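Local coordinates for ethyl acetate hydrolase (Pseudomonas veronii, PDB 5EFZ), which hydrolyses ethyl acetate to ethanol and acetate, a step in the bacterial breakdown of short-chain methyl ketones such as 2-butanone, at residues S229-R234 and I302-F307; E324-R329 and D349-E354; L328-G333 and A342-Q347. All coordinates share one frame; numbering follows the deposited sequence.

Contact 1: residues S229-R234 and I302-F307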
# COMPACT_ATOMS: atom_id res chain seq x y z
N SER A 229 -7.16 -4.57 -2.95
CA SER A 229 -6.61 -5.20 -1.75
C SER A 229 -5.82 -6.43 -2.17
O SER A 229 -5.96 -6.92 -3.28
CB SER A 229 -7.71 -5.61 -0.74
OG SER A 229 -8.38 -6.77 -1.22
N PRO A 230 -4.93 -6.91 -1.28
CA PRO A 230 -4.27 -8.18 -1.61
C PRO A 230 -5.28 -9.32 -1.84
O PRO A 230 -5.08 -10.17 -2.70
CB PRO A 230 -3.40 -8.45 -0.37
CG PRO A 230 -3.05 -7.02 0.11
CD PRO A 230 -4.33 -6.24 -0.11
N GLU A 231 -6.37 -9.32 -1.08
CA GLU A 231 -7.40 -10.36 -1.25
C GLU A 231 -8.11 -10.28 -2.60
O GLU A 231 -8.47 -11.30 -3.19
CB GLU A 231 -8.46 -10.27 -0.15
CG GLU A 231 -8.13 -11.01 1.11
CD GLU A 231 -7.92 -12.49 0.87
OE1 GLU A 231 -8.88 -13.29 0.93
OE2 GLU A 231 -6.76 -12.86 0.61
N PHE A 232 -8.35 -9.05 -3.07
CA PHE A 232 -8.90 -8.82 -4.41
C PHE A 232 -8.15 -9.65 -5.44
O PHE A 232 -8.74 -10.39 -6.26
CB PHE A 232 -8.82 -7.32 -4.74
CG PHE A 232 -9.34 -6.92 -6.14
CD1 PHE A 232 -10.68 -6.65 -6.33
CD2 PHE A 232 -8.44 -6.70 -7.19
CE1 PHE A 232 -11.18 -6.21 -7.61
CE2 PHE A 232 -8.90 -6.27 -8.43
CZ PHE A 232 -10.27 -6.03 -8.65
N PHE A 233 -6.83 -9.52 -5.41
CA PHE A 233 -5.98 -10.21 -6.38
C PHE A 233 -5.81 -11.67 -6.04
O PHE A 233 -5.80 -12.50 -6.95
CB PHE A 233 -4.61 -9.53 -6.49
CG PHE A 233 -4.73 -8.11 -7.02
CD1 PHE A 233 -5.08 -7.89 -8.35
CD2 PHE A 233 -4.52 -7.01 -6.18
CE1 PHE A 233 -5.19 -6.58 -8.84
CE2 PHE A 233 -4.67 -5.71 -6.67
CZ PHE A 233 -5.01 -5.50 -8.00
N ARG A 234 -5.66 -12.00 -4.76
CA ARG A 234 -5.43 -13.38 -4.41
C ARG A 234 -6.59 -14.25 -4.86
O ARG A 234 -6.38 -15.39 -5.30
CB ARG A 234 -5.22 -13.57 -2.89
CG ARG A 234 -4.97 -15.05 -2.54
CD ARG A 234 -4.88 -15.32 -1.03
NE ARG A 234 -6.17 -15.22 -0.34
CZ ARG A 234 -7.06 -16.20 -0.26
NH1 ARG A 234 -6.83 -17.37 -0.84
NH2 ARG A 234 -8.21 -16.02 0.40
N ILE A 302 -14.93 1.03 3.65
CA ILE A 302 -14.97 -0.24 2.94
C ILE A 302 -13.99 -1.14 3.67
O ILE A 302 -12.89 -0.70 4.00
CB ILE A 302 -14.60 -0.05 1.45
CG1 ILE A 302 -15.76 0.74 0.77
CG2 ILE A 302 -14.28 -1.42 0.75
CD1 ILE A 302 -15.44 1.26 -0.64
N SER A 303 -14.42 -2.38 3.97
CA SER A 303 -13.68 -3.25 4.87
C SER A 303 -12.20 -3.42 4.51
O SER A 303 -11.33 -3.40 5.41
CB SER A 303 -14.37 -4.64 4.94
OG SER A 303 -14.41 -5.27 3.66
N HIS A 304 -11.89 -3.57 3.22
CA HIS A 304 -10.52 -3.87 2.80
C HIS A 304 -9.82 -2.65 2.17
O HIS A 304 -8.81 -2.79 1.49
CB HIS A 304 -10.51 -5.08 1.83
CG HIS A 304 -10.81 -6.39 2.48
ND1 HIS A 304 -12.03 -6.67 3.09
CD2 HIS A 304 -10.05 -7.49 2.68
CE1 HIS A 304 -12.01 -7.88 3.58
NE2 HIS A 304 -10.81 -8.42 3.34
N ASP A 305 -10.36 -1.46 2.42
CA ASP A 305 -9.70 -0.20 2.00
C ASP A 305 -8.31 -0.10 2.65
O ASP A 305 -8.19 -0.15 3.88
CB ASP A 305 -10.60 1.01 2.37
CG ASP A 305 -10.17 2.31 1.71
OD1 ASP A 305 -8.95 2.57 1.56
OD2 ASP A 305 -11.09 3.08 1.30
N GLN A 306 -7.27 0.03 1.83
CA GLN A 306 -5.90 0.10 2.31
C GLN A 306 -5.48 1.44 2.89
O GLN A 306 -4.43 1.50 3.53
CB GLN A 306 -4.95 -0.27 1.18
CG GLN A 306 -5.27 -1.62 0.56
CD GLN A 306 -5.17 -2.75 1.55
OE1 GLN A 306 -4.16 -2.89 2.24
NE2 GLN A 306 -6.23 -3.58 1.63
N PHE A 307 -6.21 2.52 2.62
CA PHE A 307 -5.71 3.81 3.10
C PHE A 307 -6.73 4.69 3.80
O PHE A 307 -6.34 5.58 4.56
CB PHE A 307 -5.01 4.59 1.96
CG PHE A 307 -5.85 4.86 0.77
CD1 PHE A 307 -6.51 6.07 0.65
CD2 PHE A 307 -5.93 3.95 -0.27
CE1 PHE A 307 -7.29 6.35 -0.46
CE2 PHE A 307 -6.70 4.22 -1.38
CZ PHE A 307 -7.38 5.43 -1.48

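Contact 2: residues E324-R329 and D349-E354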
# COMPACT_ATOMS: atom_id res chain seq x y z
N GLU A 324 -23.90 6.40 13.20
CA GLU A 324 -23.81 4.94 13.22
C GLU A 324 -22.64 4.50 12.38
O GLU A 324 -22.36 5.11 11.36
CB GLU A 324 -25.09 4.30 12.69
CG GLU A 324 -26.30 4.69 13.53
CD GLU A 324 -27.55 3.95 13.16
OE1 GLU A 324 -27.45 2.87 12.54
OE2 GLU A 324 -28.66 4.44 13.49
N PHE A 325 -22.00 3.43 12.81
CA PHE A 325 -20.85 2.88 12.09
C PHE A 325 -21.33 1.69 11.26
O PHE A 325 -21.82 0.69 11.82
CB PHE A 325 -19.76 2.48 13.09
CG PHE A 325 -18.45 2.08 12.46
CD1 PHE A 325 -17.73 3.00 11.73
CD2 PHE A 325 -17.94 0.79 12.63
CE1 PHE A 325 -16.49 2.65 11.15
CE2 PHE A 325 -16.70 0.42 12.04
CZ PHE A 325 -15.99 1.37 11.29
N ARG A 326 -21.30 1.83 9.95
CA ARG A 326 -21.79 0.79 9.04
C ARG A 326 -20.78 0.46 7.93
O ARG A 326 -20.94 0.91 6.80
CB ARG A 326 -23.12 1.23 8.44
CG ARG A 326 -24.26 1.16 9.48
CD ARG A 326 -25.50 1.86 9.05
NE ARG A 326 -26.60 1.72 10.02
CZ ARG A 326 -27.77 1.18 9.74
NH1 ARG A 326 -28.00 0.70 8.53
NH2 ARG A 326 -28.73 1.11 10.67
N PRO A 327 -19.77 -0.34 8.25
CA PRO A 327 -18.77 -0.65 7.22
C PRO A 327 -19.41 -1.42 6.06
O PRO A 327 -20.30 -2.26 6.30
CB PRO A 327 -17.76 -1.55 7.95
CG PRO A 327 -18.05 -1.39 9.40
CD PRO A 327 -19.52 -1.05 9.51
N LEU A 328 -18.92 -1.17 4.85
CA LEU A 328 -19.30 -1.92 3.66
C LEU A 328 -18.34 -3.09 3.51
O LEU A 328 -17.12 -2.89 3.53
CB LEU A 328 -19.23 -1.03 2.42
CG LEU A 328 -20.22 0.13 2.47
CD1 LEU A 328 -19.93 1.05 1.32
CD2 LEU A 328 -21.65 -0.41 2.35
N ARG A 329 -18.85 -4.30 3.34
CA ARG A 329 -17.97 -5.47 3.32
C ARG A 329 -17.59 -5.70 1.86
O ARG A 329 -18.46 -6.06 1.05
CB ARG A 329 -18.67 -6.72 3.90
CG ARG A 329 -18.99 -6.58 5.38
CD ARG A 329 -20.01 -7.60 5.89
NE ARG A 329 -20.14 -7.38 7.33
CZ ARG A 329 -19.73 -8.22 8.27
NH1 ARG A 329 -19.22 -9.40 7.95
NH2 ARG A 329 -19.86 -7.89 9.55
N ASP A 349 -27.04 0.32 -0.90
CA ASP A 349 -28.41 0.77 -1.17
C ASP A 349 -29.28 0.55 0.06
O ASP A 349 -30.17 1.39 0.37
CB ASP A 349 -29.02 0.03 -2.38
CG ASP A 349 -28.69 0.72 -3.72
OD1 ASP A 349 -28.34 1.92 -3.71
OD2 ASP A 349 -28.79 0.06 -4.78
N ALA A 350 -29.05 -0.58 0.73
CA ALA A 350 -29.85 -0.94 1.91
C ALA A 350 -29.59 0.05 3.05
O ALA A 350 -30.53 0.53 3.69
CB ALA A 350 -29.55 -2.38 2.34
N HIS A 351 -28.32 0.38 3.29
CA HIS A 351 -27.98 1.35 4.34
C HIS A 351 -28.54 2.74 3.98
O HIS A 351 -29.13 3.42 4.82
CB HIS A 351 -26.46 1.46 4.55
CG HIS A 351 -25.83 0.25 5.15
ND1 HIS A 351 -26.28 -0.34 6.32
CD2 HIS A 351 -24.77 -0.50 4.76
CE1 HIS A 351 -25.53 -1.38 6.62
NE2 HIS A 351 -24.59 -1.49 5.68
N LEU A 352 -28.34 3.16 2.74
CA LEU A 352 -28.82 4.48 2.34
C LEU A 352 -30.35 4.60 2.41
O LEU A 352 -30.88 5.65 2.76
CB LEU A 352 -28.36 4.83 0.93
CG LEU A 352 -26.87 5.15 0.74
CD1 LEU A 352 -26.63 5.50 -0.73
CD2 LEU A 352 -26.38 6.26 1.68
N ALA A 353 -31.06 3.53 2.05
CA ALA A 353 -32.51 3.57 2.11
C ALA A 353 -32.95 3.69 3.58
O ALA A 353 -33.91 4.39 3.91
CB ALA A 353 -33.12 2.31 1.45
N GLU A 354 -32.21 3.05 4.47
CA GLU A 354 -32.55 3.08 5.89
C GLU A 354 -32.28 4.49 6.41
O GLU A 354 -33.08 5.04 7.16
CB GLU A 354 -31.74 2.05 6.67
CG GLU A 354 -32.03 2.09 8.16
CD GLU A 354 -31.38 0.95 8.92
OE1 GLU A 354 -30.87 -0.00 8.28
OE2 GLU A 354 -31.38 1.01 10.16
O HOH W 1 -22.61 -3.46 5.06

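Contact 3: residues L328-G333 and A342-Q347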
# COMPACT_ATOMS: atom_id res chain seq x y z
N LEU A 328 -18.92 -1.17 4.85
CA LEU A 328 -19.30 -1.92 3.66
C LEU A 328 -18.34 -3.09 3.51
O LEU A 328 -17.12 -2.89 3.53
CB LEU A 328 -19.23 -1.03 2.42
CG LEU A 328 -20.22 0.13 2.47
CD1 LEU A 328 -19.93 1.05 1.32
CD2 LEU A 328 -21.65 -0.41 2.35
N ARG A 329 -18.85 -4.30 3.34
CA ARG A 329 -17.97 -5.47 3.32
C ARG A 329 -17.59 -5.70 1.86
O ARG A 329 -18.46 -6.06 1.05
CB ARG A 329 -18.67 -6.72 3.90
CG ARG A 329 -18.99 -6.58 5.38
CD ARG A 329 -20.01 -7.60 5.89
NE ARG A 329 -20.14 -7.38 7.33
CZ ARG A 329 -19.73 -8.22 8.27
NH1 ARG A 329 -19.22 -9.40 7.95
NH2 ARG A 329 -19.86 -7.89 9.55
N SER A 330 -16.33 -5.48 1.51
CA SER A 330 -15.90 -5.72 0.15
C SER A 330 -14.39 -5.91 0.07
O SER A 330 -13.64 -5.02 0.49
CB SER A 330 -16.30 -4.54 -0.76
OG SER A 330 -15.77 -4.77 -2.06
N ILE A 331 -13.95 -7.03 -0.49
CA ILE A 331 -12.51 -7.22 -0.68
C ILE A 331 -12.00 -6.35 -1.83
O ILE A 331 -10.79 -6.32 -2.09
CB ILE A 331 -12.15 -8.70 -0.94
CG1 ILE A 331 -12.79 -9.18 -2.24
CG2 ILE A 331 -12.57 -9.59 0.27
CD1 ILE A 331 -12.30 -10.52 -2.69
N ASP A 332 -12.90 -5.64 -2.54
CA ASP A 332 -12.43 -4.78 -3.64
C ASP A 332 -11.75 -3.53 -3.07
O ASP A 332 -11.07 -2.81 -3.78
CB ASP A 332 -13.56 -4.35 -4.59
CG ASP A 332 -14.06 -5.49 -5.48
OD1 ASP A 332 -13.87 -6.68 -5.13
OD2 ASP A 332 -14.67 -5.21 -6.53
N GLY A 333 -11.92 -3.28 -1.78
CA GLY A 333 -11.17 -2.19 -1.16
C GLY A 333 -11.62 -0.84 -1.70
O GLY A 333 -12.76 -0.65 -2.16
N ALA A 342 -20.93 -5.77 -6.98
CA ALA A 342 -22.38 -5.63 -6.91
C ALA A 342 -22.92 -5.97 -5.50
O ALA A 342 -23.95 -5.44 -5.10
CB ALA A 342 -23.06 -6.52 -7.98
N GLN A 343 -22.23 -6.85 -4.75
CA GLN A 343 -22.65 -7.13 -3.35
C GLN A 343 -22.54 -5.87 -2.51
O GLN A 343 -23.42 -5.54 -1.71
CB GLN A 343 -21.80 -8.23 -2.68
CG GLN A 343 -21.94 -9.60 -3.25
CD GLN A 343 -23.14 -10.40 -2.71
OE1 GLN A 343 -24.10 -10.60 -3.43
NE2 GLN A 343 -23.02 -10.95 -1.49
N MET A 344 -21.42 -5.19 -2.66
CA MET A 344 -21.18 -3.95 -1.95
C MET A 344 -22.19 -2.87 -2.33
O MET A 344 -22.72 -2.18 -1.45
CB MET A 344 -19.75 -3.46 -2.23
CG MET A 344 -19.27 -2.40 -1.25
SD MET A 344 -18.17 -1.18 -2.03
CE MET A 344 -19.50 -0.37 -2.95
N LEU A 345 -22.49 -2.72 -3.62
CA LEU A 345 -23.57 -1.79 -4.04
C LEU A 345 -24.92 -2.14 -3.40
O LEU A 345 -25.68 -1.24 -3.04
CB LEU A 345 -23.72 -1.78 -5.56
CG LEU A 345 -22.48 -1.17 -6.28
CD1 LEU A 345 -22.70 -1.16 -7.77
CD2 LEU A 345 -22.16 0.24 -5.80
N ASP A 346 -25.22 -3.44 -3.28
CA ASP A 346 -26.48 -3.87 -2.69
C ASP A 346 -26.49 -3.49 -1.20
O ASP A 346 -27.50 -2.96 -0.71
CB ASP A 346 -26.67 -5.37 -2.89
CG ASP A 346 -28.02 -5.85 -2.43
OD1 ASP A 346 -29.02 -5.60 -3.14
OD2 ASP A 346 -28.08 -6.49 -1.35
N GLN A 347 -25.38 -3.71 -0.49
CA GLN A 347 -25.32 -3.29 0.92
C GLN A 347 -25.51 -1.80 1.06
O GLN A 347 -26.23 -1.30 1.95
CB GLN A 347 -23.98 -3.67 1.55
CG GLN A 347 -23.58 -5.11 1.48
CD GLN A 347 -22.11 -5.24 1.90
OE1 GLN A 347 -21.68 -4.63 2.89
NE2 GLN A 347 -21.34 -5.99 1.11

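Contact 1: residues S229-R234 and I302-F307
Ser229 packs its CB against the turn that carries Asp305, the probable acid of the Ser-His-Asp triad: the CB atoms of Ser229 and His304 lie 3.8 Å apart, and Gln306 NE2 comes within 3.5 Å of Ser229 CB. No hydrogen bond crosses between the two segments, so the dense part is van der Waals contact. Pro230 and Gln306 approach from opposite directions, with Pro230 CD 3.7 Å from Gln306 NE2. The Gln306 chain folds back at chi2 (-60°), which brings its amide over its own turn, where NE2 donates to His304 O at 2.7 Å with a bent angle of 130°. Ser229 is the N-cap of helix 230-234: its OG accepts from Phe232 N at 2.9 Å and also bonds to Ile331 O, so the hydroxyl is used twice.

The other side is looser. Glu231 and His304 are only partly buried; Glu231 CB stands 4.3 Å from His304 CD2, obliquely to the ring, and the carboxylate turns away to the exposed Arg234, whose NE and NH2 grip one oxygen each, side-on, through the syn lone pairs. The second subunit packs against both parts, its Thr309 on Pro230, its Gln306 on Gln306 and its Asp311 on Glu231.

In an Asx turn Asp305 OD1 accepts from Phe307 N, while OD2 bonds to His334 ND1, consistent with a triad. Since Ser229 OG, Gln306 NE2 and the carboxylates of Glu231 and Asp305 have partners of their own, the chemistry implies that helix start and acid loop meet through van der Waals contact, without a direct polar link.

Contact 2: residues E324-R329 and D349-E354
Arg326 and His351 bury the most surface here, followed by Glu354, and all three meet at the guanidinium. Arg326 NH1 donates to His351 ND1 at 3.0 Å; ND1 receives it close to the ring plane, although the guanidinium stands 80° to the ring. The aliphatic part of the same arginine lies over the imidazole: Arg326 CB is 4.0 Å from the His351 ring centroid and 11° off the normal, a CH-pi contact. Because the chain is extended from CG to NE, one side chain can both cover the face and reach ND1.

Glu354 completes the grip from the helix. Its OE1 takes a bond from Arg326 NH1 at 3.0 Å, approached from above the carboxylate plane, and OE2 lies 2.7 Å from Arg326 NH2, a salt bridge whose hydrogen bond is weak in geometry. On the guanidinium's other edge Glu324 OE1 accepts from both NE and NH2, so two carboxylates probably stabilise the positive charge. At the far side of the imidazole Leu328 CD2 sits at the ring edge, 3.9 Å from His351 CD2, and a water joins His351 NE2 to Pro327 O.

Tyr298 and Met300 of strand 296-300 lie against these side chains. A surface salt-bridge network of Glu324, Arg326 and Glu354 thus fastens the C-terminal helix 342-356 to the edge strand 324-325 of the central sheet, within an alpha/beta-hydrolase fold.

Contact 3: residues L328-G333 and A342-Q347
Gln347 and Arg329 are joined by two hydrogen bonds that pair a side-chain amide with a backbone amide and carbonyl. Arg329 N donates to Gln347 OE1 at 2.9 Å, nearly straight at 176°, and Gln347 NE2 returns a bond to Arg329 O, also 2.9 Å. Both acceptors are met in the carbonyl plane on a lone pair, so the pairing fixes the rotation of the amide. The Gln347 chain runs extended beyond CG (chi2 168°), which carries the amide out from the helix to the loop.

Beside this polar pair Met344 fills the apolar part: its CG lies 3.7 Å from Ser330 CB and 3.9 Å from Leu328 CB, while SD is 4.0 Å from Ser330 CB.

In the next shell, Ser330 OG accepts from Asp332 N at 3.0 Å, forming an ST turn, and bonds to Asp341 OD2; Asp341 OD1 in turn accepts from Met344 N, linking the loop to the helix start. Asp332 is held by Arg237 and Thr340. Ile331 and Asp332 pack on Glu231 and Phe232 of helix 230-234, Leu345 faces helix 72-79, and the Leu328 backbone bonds to Pro301 and Ser303, just past strand 296-300, so the loop continues from the sheet edge.

How the contacts relate
From the N terminus, contact 1 comes first, closing a long excursion, about half of it helical, between 229-234 and the loop after strand 296-300. Contacts 2 and 3 follow in series with it. Contact 2 starts on strand 324-325, contact 3 in the loop just after it; both end on helix 342-356. Contact 3 closes a shorter loop within the span of contact 2, their first segments overlapping at Leu328 and Arg329. The loop 328-333 ties the three together: Ser303 N lies 2.8 Å from Leu328 O, probably a hydrogen bond, and His304 CB packs 3.4 Å from Ser330 O. Sheet edge, last helix, acid loop and helix 230-234 are thus connected through one segment that leads to His334.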